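Local coordinates for protein pectate lyase (Bacillus subtilis, PDB 5AMV) that cleaves polygalacturonate by calcium-dependent beta-elimination, releasing oligosaccharides with unsaturated galacturonosyl ends, at residues M237-Y242 with I390-A395; Q287-N292 with Y319-V324. All coordinates share one frame; numbering follows the deposited sequence.

Contact 1. Residues M237-Y242 with I390-A395; sequences MSYNYY and INQAGA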
ATOM      1  N   MET A 237      -4.369  -8.995  -4.145  1.00  6.35           N
ATOM      2  CA  MET A 237      -3.051  -8.878  -3.492  1.00  6.48           C
ATOM      3  C   MET A 237      -2.915 -10.119  -2.600  1.00  7.12           C
ATOM      4  O   MET A 237      -3.702 -10.295  -1.653  1.00  6.26           O
ATOM      5  CB  MET A 237      -2.954  -7.613  -2.647  1.00  6.20           C
ATOM      6  CG  MET A 237      -3.359  -6.329  -3.384  1.00  7.66           C
ATOM      7  SD  MET A 237      -2.895  -4.922  -2.351  1.00  9.15           S
ATOM      8  CE  MET A 237      -3.726  -3.645  -3.312  1.00  8.89           C
ATOM      9  N   SER A 238      -1.940 -10.974  -2.932  1.00  7.15           N
ATOM     10  CA  SER A 238      -1.810 -12.266  -2.281  1.00  7.19           C
ATOM     11  C   SER A 238      -0.385 -12.508  -1.834  1.00  7.13           C
ATOM     12  O   SER A 238       0.558 -12.089  -2.499  1.00  6.88           O
ATOM     13  CB  SER A 238      -2.273 -13.404  -3.219  1.00  7.37           C
ATOM     14  OG  SER A 238      -1.569 -13.408  -4.471  1.00  7.88           O
ATOM     15  N   TYR A 239      -0.233 -13.201  -0.703  1.00  7.22           N
ATOM     16  CA  TYR A 239       1.088 -13.661  -0.228  1.00  7.00           C
ATOM     17  C   TYR A 239       2.113 -12.543  -0.104  1.00  7.95           C
ATOM     18  O   TYR A 239       3.321 -12.776  -0.325  1.00  7.79           O
ATOM     19  CB  TYR A 239       1.606 -14.811  -1.129  1.00  6.20           C
ATOM     20  CG  TYR A 239       0.789 -16.085  -0.990  1.00  7.32           C
ATOM     21  CD1 TYR A 239       0.992 -16.931   0.111  1.00  9.40           C
ATOM     22  CD2 TYR A 239      -0.205 -16.411  -1.916  1.00 10.29           C
ATOM     23  CE1 TYR A 239       0.240 -18.091   0.275  1.00  9.21           C
ATOM     24  CE2 TYR A 239      -0.961 -17.567  -1.759  1.00 10.38           C
ATOM     25  CZ  TYR A 239      -0.744 -18.390  -0.665  1.00 12.24           C
ATOM     26  OH  TYR A 239      -1.496 -19.536  -0.495  1.00 13.95           O
ATOM     27  N   ASN A 240       1.655 -11.336   0.269  1.00  6.54           N
ATOM     28  CA  ASN A 240       2.616 -10.289   0.514  1.00  6.76           C
ATOM     29  C   ASN A 240       2.977 -10.167   1.969  1.00  7.44           C
ATOM     30  O   ASN A 240       2.192 -10.602   2.826  1.00  8.20           O
ATOM     31  CB  ASN A 240       2.115  -8.943  -0.019  1.00  6.94           C
ATOM     32  CG  ASN A 240       1.755  -8.997  -1.485  1.00  7.00           C
ATOM     33  OD1 ASN A 240       2.628  -9.104  -2.358  1.00  7.27           O
ATOM     34  ND2 ASN A 240       0.459  -8.922  -1.767  1.00  7.35           N
ATOM     35  N   TYR A 241       4.132  -9.559   2.254  1.00  6.90           N
ATOM     36  CA  TYR A 241       4.593  -9.417   3.641  1.00  6.15           C
ATOM     37  C   TYR A 241       4.785  -7.929   3.946  1.00  6.97           C
ATOM     38  O   TYR A 241       5.746  -7.297   3.472  1.00  7.37           O
ATOM     39  CB  TYR A 241       5.899 -10.206   3.859  1.00  7.42           C
ATOM     40  CG  TYR A 241       6.469 -10.200   5.278  1.00  6.97           C
ATOM     41  CD1 TYR A 241       5.707  -9.786   6.400  1.00  8.41           C
ATOM     42  CD2 TYR A 241       7.774 -10.663   5.501  1.00  9.78           C
ATOM     43  CE1 TYR A 241       6.246  -9.796   7.670  1.00  8.69           C
ATOM     44  CE2 TYR A 241       8.313 -10.678   6.778  1.00 12.54           C
ATOM     45  CZ  TYR A 241       7.531 -10.267   7.853  1.00 11.84           C
ATOM     46  OH  TYR A 241       8.055 -10.271   9.119  1.00 12.33           O
ATOM     47  N   TYR A 242       3.838  -7.369   4.691  1.00  5.93           N
ATOM     48  CA  TYR A 242       3.911  -5.973   5.105  1.00  6.94           C
ATOM     49  C   TYR A 242       4.478  -5.941   6.512  1.00  7.68           C
ATOM     50  O   TYR A 242       3.958  -6.627   7.422  1.00  6.93           O
ATOM     51  CB  TYR A 242       2.488  -5.432   5.162  1.00  6.15           C
ATOM     52  CG  TYR A 242       1.706  -5.455   3.856  1.00  6.16           C
ATOM     53  CD1 TYR A 242       0.909  -6.542   3.499  1.00  6.10           C
ATOM     54  CD2 TYR A 242       1.737  -4.348   3.002  1.00  6.41           C
ATOM     55  CE1 TYR A 242       0.169  -6.527   2.299  1.00  4.65           C
ATOM     56  CE2 TYR A 242       0.951  -4.309   1.834  1.00  4.99           C
ATOM     57  CZ  TYR A 242       0.202  -5.387   1.509  1.00  4.68           C
ATOM     58  OH  TYR A 242      -0.598  -5.442   0.395  1.00  5.89           O
ATOM     59  N   ILE A 390       3.159 -17.306   7.436  1.00  9.13           N
ATOM     60  CA  ILE A 390       4.557 -17.094   7.822  1.00  9.72           C
ATOM     61  C   ILE A 390       5.507 -17.810   6.849  1.00 10.94           C
ATOM     62  O   ILE A 390       6.490 -17.240   6.365  1.00 11.98           O
ATOM     63  CB  ILE A 390       4.825 -17.509   9.275  1.00 10.34           C
ATOM     64  CG1 ILE A 390       4.161 -16.524  10.230  1.00  9.87           C
ATOM     65  CG2 ILE A 390       6.332 -17.576   9.560  1.00  8.84           C
ATOM     66  CD1 ILE A 390       4.293 -16.956  11.735  1.00 12.95           C
ATOM     67  N   ASN A 391       5.195 -19.059   6.538  1.00 10.81           N
ATOM     68  CA  ASN A 391       6.072 -19.792   5.652  1.00 12.69           C
ATOM     69  C   ASN A 391       6.087 -19.262   4.201  1.00 12.14           C
ATOM     70  O   ASN A 391       7.109 -19.354   3.535  1.00 13.36           O
ATOM     71  CB  ASN A 391       5.643 -21.251   5.631  1.00 14.39           C
ATOM     72  CG  ASN A 391       5.995 -21.987   6.920  1.00 18.02           C
ATOM     73  OD1 ASN A 391       6.898 -21.591   7.653  1.00 25.18           O
ATOM     74  ND2 ASN A 391       5.283 -23.080   7.187  1.00 22.76           N
ATOM     75  N   GLN A 392       4.950 -18.760   3.706  1.00 11.08           N
ATOM     76  CA  GLN A 392       4.824 -18.513   2.253  1.00 10.85           C
ATOM     77  C   GLN A 392       4.776 -17.046   1.800  1.00 10.59           C
ATOM     78  O   GLN A 392       4.912 -16.765   0.610  1.00 10.43           O
ATOM     79  CB  GLN A 392       3.577 -19.231   1.726  1.00 11.27           C
ATOM     80  CG  GLN A 392       3.652 -20.785   1.963  1.00 14.41           C
ATOM     81  CD  GLN A 392       2.305 -21.522   1.884  1.00 21.10           C
ATOM     82  OE1 GLN A 392       1.429 -21.156   1.123  1.00 23.87           O
ATOM     83  NE2 GLN A 392       2.155 -22.575   2.688  1.00 23.20           N
ATOM     84  N   ALA A 393       4.470 -16.131   2.716  1.00  9.86           N
ATOM     85  CA  ALA A 393       4.250 -14.734   2.306  1.00  9.50           C
ATOM     86  C   ALA A 393       5.525 -13.920   2.177  1.00  9.19           C
ATOM     87  O   ALA A 393       6.429 -13.976   3.002  1.00  9.68           O
ATOM     88  CB  ALA A 393       3.283 -14.028   3.266  1.00  9.90           C
ATOM     89  N   GLY A 394       5.557 -13.084   1.151  1.00  8.03           N
ATOM     90  CA  GLY A 394       6.670 -12.143   1.006  1.00  7.98           C
ATOM     91  C   GLY A 394       7.600 -12.440  -0.158  1.00  8.40           C
ATOM     92  O   GLY A 394       7.501 -13.483  -0.793  1.00  8.24           O
ATOM     93  N   ALA A 395       8.536 -11.529  -0.383  1.00  7.66           N
ATOM     94  CA  ALA A 395       9.551 -11.662  -1.461  1.00  8.13           C
ATOM     95  C   ALA A 395      10.521 -12.740  -1.032  1.00 10.04           C
ATOM     96  O   ALA A 395      10.653 -13.019   0.174  1.00  9.20           O
ATOM     97  CB  ALA A 395      10.288 -10.338  -1.639  1.00  9.28           C
TER
HETATM   98  O   HOH W   1      -1.211 -21.111   1.484  1.00 18.00           O
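At a tight bend of the parallel beta-helix, Tyr-239 meets Gln-392 and Ala-393, where helix 382-392 ends and the chain passes beside the bend. The single direct hydrogen bond of the contact is backbone to backbone: Gly-394 N donates to Tyr-239 O over 2.7 Å, nearly straight at 162°, yet the donor stands above the carbonyl plane. Ala-393, the first residue past the helix to leave helical angles, adds a CA-H...O contact to the same oxygen (CA to Tyr-239 O 3.4 Å), and its CB rests 3.6 Å from Asn-240 O.

Left-handed backbone angles at Tyr-239 mark the turn that breaks strand 235-245 between two faces of the beta-helix; Asn-240 follows, its OD1 bonded to Cys-199 N on the preceding coil. With CG anti to its carbonyl carbon (chi1 -68°), the Tyr-239 ring runs alongside Gln-392, ring and amide planes 21° apart. Gln-392 CB lies 3.8 Å from ring atom CE1, and a water lying in the ring plane joins Tyr-239 OH (2.5 Å) to Gln-392 OE1 (2.7 Å), donating to the amide oxygen. A serine at Tyr-239 would probably leave that water without its phenol partner and Gln-392 freer to turn.

Tyr-241 CB packs 3.5 Å from Gly-394 CA, where a side chain on the glycine would clash.

Contact 2. Residues Q287-N292 with Y319-V324; sequences QVHVYN and YAQNNV
Val-288 O, Val-290 N and Val-290 O pair with Tyr-319 N, Tyr-319 O and Gln-321 N in parallel register, the strand axes 4.6 Å apart and 13° from aligned. Just past the end of its strand, Asn-292 N continues the pairing to Gln-321 O at 3.1 Å.

On the face carrying His-289, Tyr-291, Tyr-319 and Gln-321, His-289 NE2 donates to Gln-321 OE1 (2.8 Å). The acceptor lies near the imidazole plane and the donor in the carbonyl plane of the glutamine amide. The histidine CG lies anti to the backbone N (chi1 -171°), which brings CD2 to 3.2 Å from Tyr-319 O at the ring edge, while Tyr-291 CD2 covers one imidazole face near its rim. Tyr-291 itself stacks on His-269 of the preceding coil.

Val-290 and Ala-320 occupy the other face, their CB atoms 4.3 Å apart. Val-290 O has two donors: besides Gln-321 N, Asn-323 ND2 reaches it over 2.9 Å in an almost linear bond (178°), approaching from above the carbonyl plane. Asn-292 ND2 bonds to Asn-322 O at 3.1 Å, and its OD1 takes the N-H of Asp-380. The left-handed backbone angles of Asn-292 and Asn-322 mark the turn on successive coils. Just after it, the amide of Asn-323 spans the coils, its OD1 accepting from Asn-293 N while ND2 holds Val-290 O, a pairing characteristic of the asparagine ladder at a turn of the pectate lyase parallel beta-helix.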
ATOM      1  N   GLN A 287     -16.189  -3.501  -2.306  1.00  8.16           N
ATOM      2  CA  GLN A 287     -16.443  -4.907  -1.991  1.00  8.33           C
ATOM      3  C   GLN A 287     -15.090  -5.588  -1.909  1.00  8.64           C
ATOM      4  O   GLN A 287     -14.524  -5.997  -2.936  1.00  7.61           O
ATOM      5  CB  GLN A 287     -17.304  -5.522  -3.102  1.00  9.91           C
ATOM      6  CG  GLN A 287     -18.748  -4.978  -3.091  1.00 10.85           C
ATOM      7  CD  GLN A 287     -19.547  -5.474  -4.302  1.00 11.42           C
ATOM      8  OE1 GLN A 287     -19.162  -6.441  -4.970  1.00  9.76           O
ATOM      9  NE2 GLN A 287     -20.719  -4.846  -4.542  1.00 11.37           N
ATOM     10  N   VAL A 288     -14.582  -5.695  -0.662  1.00  7.12           N
ATOM     11  CA  VAL A 288     -13.202  -6.144  -0.451  1.00  6.69           C
ATOM     12  C   VAL A 288     -13.254  -7.478   0.259  1.00  6.98           C
ATOM     13  O   VAL A 288     -13.777  -7.579   1.371  1.00  8.01           O
ATOM     14  CB  VAL A 288     -12.413  -5.100   0.337  1.00  6.59           C
ATOM     15  CG1 VAL A 288     -10.959  -5.582   0.555  1.00  6.01           C
ATOM     16  CG2 VAL A 288     -12.454  -3.754  -0.376  1.00  8.34           C
ATOM     17  N   HIS A 289     -12.738  -8.514  -0.407  1.00  7.37           N
ATOM     18  CA  HIS A 289     -12.716  -9.857   0.167  1.00  7.86           C
ATOM     19  C   HIS A 289     -11.378 -10.034   0.888  1.00  7.22           C
ATOM     20  O   HIS A 289     -10.348  -9.973   0.253  1.00  7.52           O
ATOM     21  CB  HIS A 289     -12.848 -10.912  -0.941  1.00  8.09           C
ATOM     22  CG  HIS A 289     -13.046 -12.305  -0.430  1.00  8.10           C
ATOM     23  ND1 HIS A 289     -12.932 -13.402  -1.248  1.00  9.45           N
ATOM     24  CD2 HIS A 289     -13.380 -12.785   0.798  1.00  6.44           C
ATOM     25  CE1 HIS A 289     -13.180 -14.502  -0.551  1.00 11.66           C
ATOM     26  NE2 HIS A 289     -13.482 -14.154   0.686  1.00  8.61           N
ATOM     27  N   VAL A 290     -11.412 -10.277   2.187  1.00  6.76           N
ATOM     28  CA  VAL A 290     -10.235 -10.355   3.042  1.00  7.21           C
ATOM     29  C   VAL A 290     -10.193 -11.754   3.656  1.00  7.00           C
ATOM     30  O   VAL A 290     -11.004 -12.077   4.528  1.00  8.84           O
ATOM     31  CB  VAL A 290     -10.344  -9.258   4.112  1.00  7.49           C
ATOM     32  CG1 VAL A 290      -9.178  -9.351   5.178  1.00  6.80           C
ATOM     33  CG2 VAL A 290     -10.443  -7.863   3.435  1.00  5.82           C
ATOM     34  N   TYR A 291      -9.330 -12.625   3.178  1.00  8.20           N
ATOM     35  CA  TYR A 291      -9.318 -13.977   3.773  1.00  7.90           C
ATOM     36  C   TYR A 291      -7.941 -14.568   3.980  1.00  7.88           C
ATOM     37  O   TYR A 291      -7.004 -14.324   3.199  1.00  7.64           O
ATOM     38  CB  TYR A 291     -10.226 -14.965   2.984  1.00  7.06           C
ATOM     39  CG  TYR A 291      -9.699 -15.468   1.642  1.00  7.99           C
ATOM     40  CD1 TYR A 291      -8.932 -16.637   1.566  1.00  8.97           C
ATOM     41  CD2 TYR A 291     -10.009 -14.804   0.458  1.00  8.99           C
ATOM     42  CE1 TYR A 291      -8.442 -17.131   0.358  1.00  8.57           C
ATOM     43  CE2 TYR A 291      -9.528 -15.322  -0.802  1.00  7.95           C
ATOM     44  CZ  TYR A 291      -8.773 -16.468  -0.817  1.00  7.61           C
ATOM     45  OH  TYR A 291      -8.321 -16.975  -2.033  1.00 10.53           O
ATOM     46  N   ASN A 292      -7.821 -15.410   5.013  1.00  7.57           N
ATOM     47  CA  ASN A 292      -6.556 -16.105   5.265  1.00  8.34           C
ATOM     48  C   ASN A 292      -5.340 -15.176   5.426  1.00  8.07           C
ATOM     49  O   ASN A 292      -4.234 -15.544   5.013  1.00  8.72           O
ATOM     50  CB  ASN A 292      -6.231 -17.162   4.166  1.00  7.98           C
ATOM     51  CG  ASN A 292      -7.153 -18.372   4.171  1.00  9.80           C
ATOM     52  OD1 ASN A 292      -7.157 -19.134   3.199  1.00 11.15           O
ATOM     53  ND2 ASN A 292      -7.921 -18.574   5.267  1.00  9.89           N
ATOM     54  N   TYR A 319     -15.763  -8.277   3.372  1.00  7.33           N
ATOM     55  CA  TYR A 319     -16.217  -9.625   3.605  1.00  8.58           C
ATOM     56  C   TYR A 319     -15.003 -10.462   4.007  1.00  9.21           C
ATOM     57  O   TYR A 319     -14.133 -10.783   3.182  1.00  8.60           O
ATOM     58  CB  TYR A 319     -16.892 -10.149   2.331  1.00  9.12           C
ATOM     59  CG  TYR A 319     -17.719 -11.397   2.498  1.00  9.57           C
ATOM     60  CD1 TYR A 319     -17.112 -12.647   2.596  1.00 10.37           C
ATOM     61  CD2 TYR A 319     -19.101 -11.323   2.526  1.00 10.84           C
ATOM     62  CE1 TYR A 319     -17.860 -13.857   2.761  1.00 12.78           C
ATOM     63  CE2 TYR A 319     -19.863 -12.488   2.657  1.00 12.96           C
ATOM     64  CZ  TYR A 319     -19.250 -13.753   2.770  1.00 13.83           C
ATOM     65  OH  TYR A 319     -20.016 -14.902   2.893  1.00 14.37           O
ATOM     66  N   ALA A 320     -14.946 -10.793   5.299  1.00  9.93           N
ATOM     67  CA  ALA A 320     -13.738 -11.383   5.854  1.00  9.38           C
ATOM     68  C   ALA A 320     -13.951 -12.831   6.259  1.00 10.20           C
ATOM     69  O   ALA A 320     -14.973 -13.167   6.879  1.00  9.44           O
ATOM     70  CB  ALA A 320     -13.247 -10.538   7.048  1.00  8.99           C
ATOM     71  N   GLN A 321     -13.036 -13.707   5.840  1.00  9.19           N
ATOM     72  CA  GLN A 321     -13.115 -15.112   6.225  1.00  9.34           C
ATOM     73  C   GLN A 321     -11.771 -15.668   6.683  1.00  9.79           C
ATOM     74  O   GLN A 321     -10.756 -15.537   5.997  1.00  8.56           O
ATOM     75  CB  GLN A 321     -13.575 -15.987   5.043  1.00  9.39           C
ATOM     76  CG  GLN A 321     -14.978 -15.682   4.572  1.00  9.81           C
ATOM     77  CD  GLN A 321     -15.300 -16.417   3.312  1.00 12.65           C
ATOM     78  OE1 GLN A 321     -14.766 -16.111   2.244  1.00 13.13           O
ATOM     79  NE2 GLN A 321     -16.172 -17.422   3.418  1.00 14.29           N
ATOM     80  N   ASN A 322     -11.804 -16.385   7.802  1.00  9.58           N
ATOM     81  CA  ASN A 322     -10.661 -17.150   8.259  1.00  9.86           C
ATOM     82  C   ASN A 322      -9.334 -16.382   8.346  1.00  9.16           C
ATOM     83  O   ASN A 322      -8.295 -16.843   7.814  1.00  9.16           O
ATOM     84  CB  ASN A 322     -10.532 -18.465   7.493  1.00  9.99           C
ATOM     85  CG  ASN A 322     -11.722 -19.407   7.769  1.00 12.26           C
ATOM     86  OD1 ASN A 322     -12.690 -19.007   8.463  1.00 11.30           O
ATOM     87  ND2 ASN A 322     -11.629 -20.639   7.308  1.00 13.44           N
ATOM     88  N   ASN A 323      -9.393 -15.241   9.026  1.00  8.78           N
ATOM     89  CA  ASN A 323      -8.226 -14.414   9.276  1.00  8.72           C
ATOM     90  C   ASN A 323      -7.786 -14.599  10.706  1.00  9.47           C
ATOM     91  O   ASN A 323      -8.627 -14.886  11.573  1.00  8.44           O
ATOM     92  CB  ASN A 323      -8.560 -12.921   9.038  1.00  8.60           C
ATOM     93  CG  ASN A 323      -8.904 -12.638   7.596  1.00  8.20           C
ATOM     94  OD1 ASN A 323      -8.020 -12.590   6.752  1.00  8.32           O
ATOM     95  ND2 ASN A 323     -10.203 -12.518   7.280  1.00  5.78           N
ATOM     96  N   VAL A 324      -6.492 -14.403  10.959  1.00  9.05           N
ATOM     97  CA  VAL A 324      -5.924 -14.719  12.290  1.00  8.68           C
ATOM     98  C   VAL A 324      -5.135 -13.496  12.784  1.00  7.75           C
ATOM     99  O   VAL A 324      -4.258 -13.016  12.043  1.00  8.12           O
ATOM    100  CB  VAL A 324      -4.992 -15.939  12.129  1.00  8.69           C
ATOM    101  CG1 VAL A 324      -4.251 -16.268  13.493  1.00  8.82           C
ATOM    102  CG2 VAL A 324      -5.803 -17.154  11.693  1.00  8.29           C
TER

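In the fold
Both contacts reach the parallel beta-helix where its strands bend, but they join different elements. Contact 2 binds two successive coils, strands 287-296 and 317-326, through a regular backbone ladder with side-chain amides added; it is buried and covers 404 Å². Contact 1 sets strand 235-245, a coil on the other side of strand 266-274 from 287-296, against the end of helix 382-392 and the residues that follow it; only partly buried, it covers 270 Å² and relies on one direct hydrogen bond, a water bridge and close packing. The same helix touches Asn-292, Asn-322 and Val-324 of contact 2. The two centres lie about 15 Å apart, with nearest atoms about 7 Å apart.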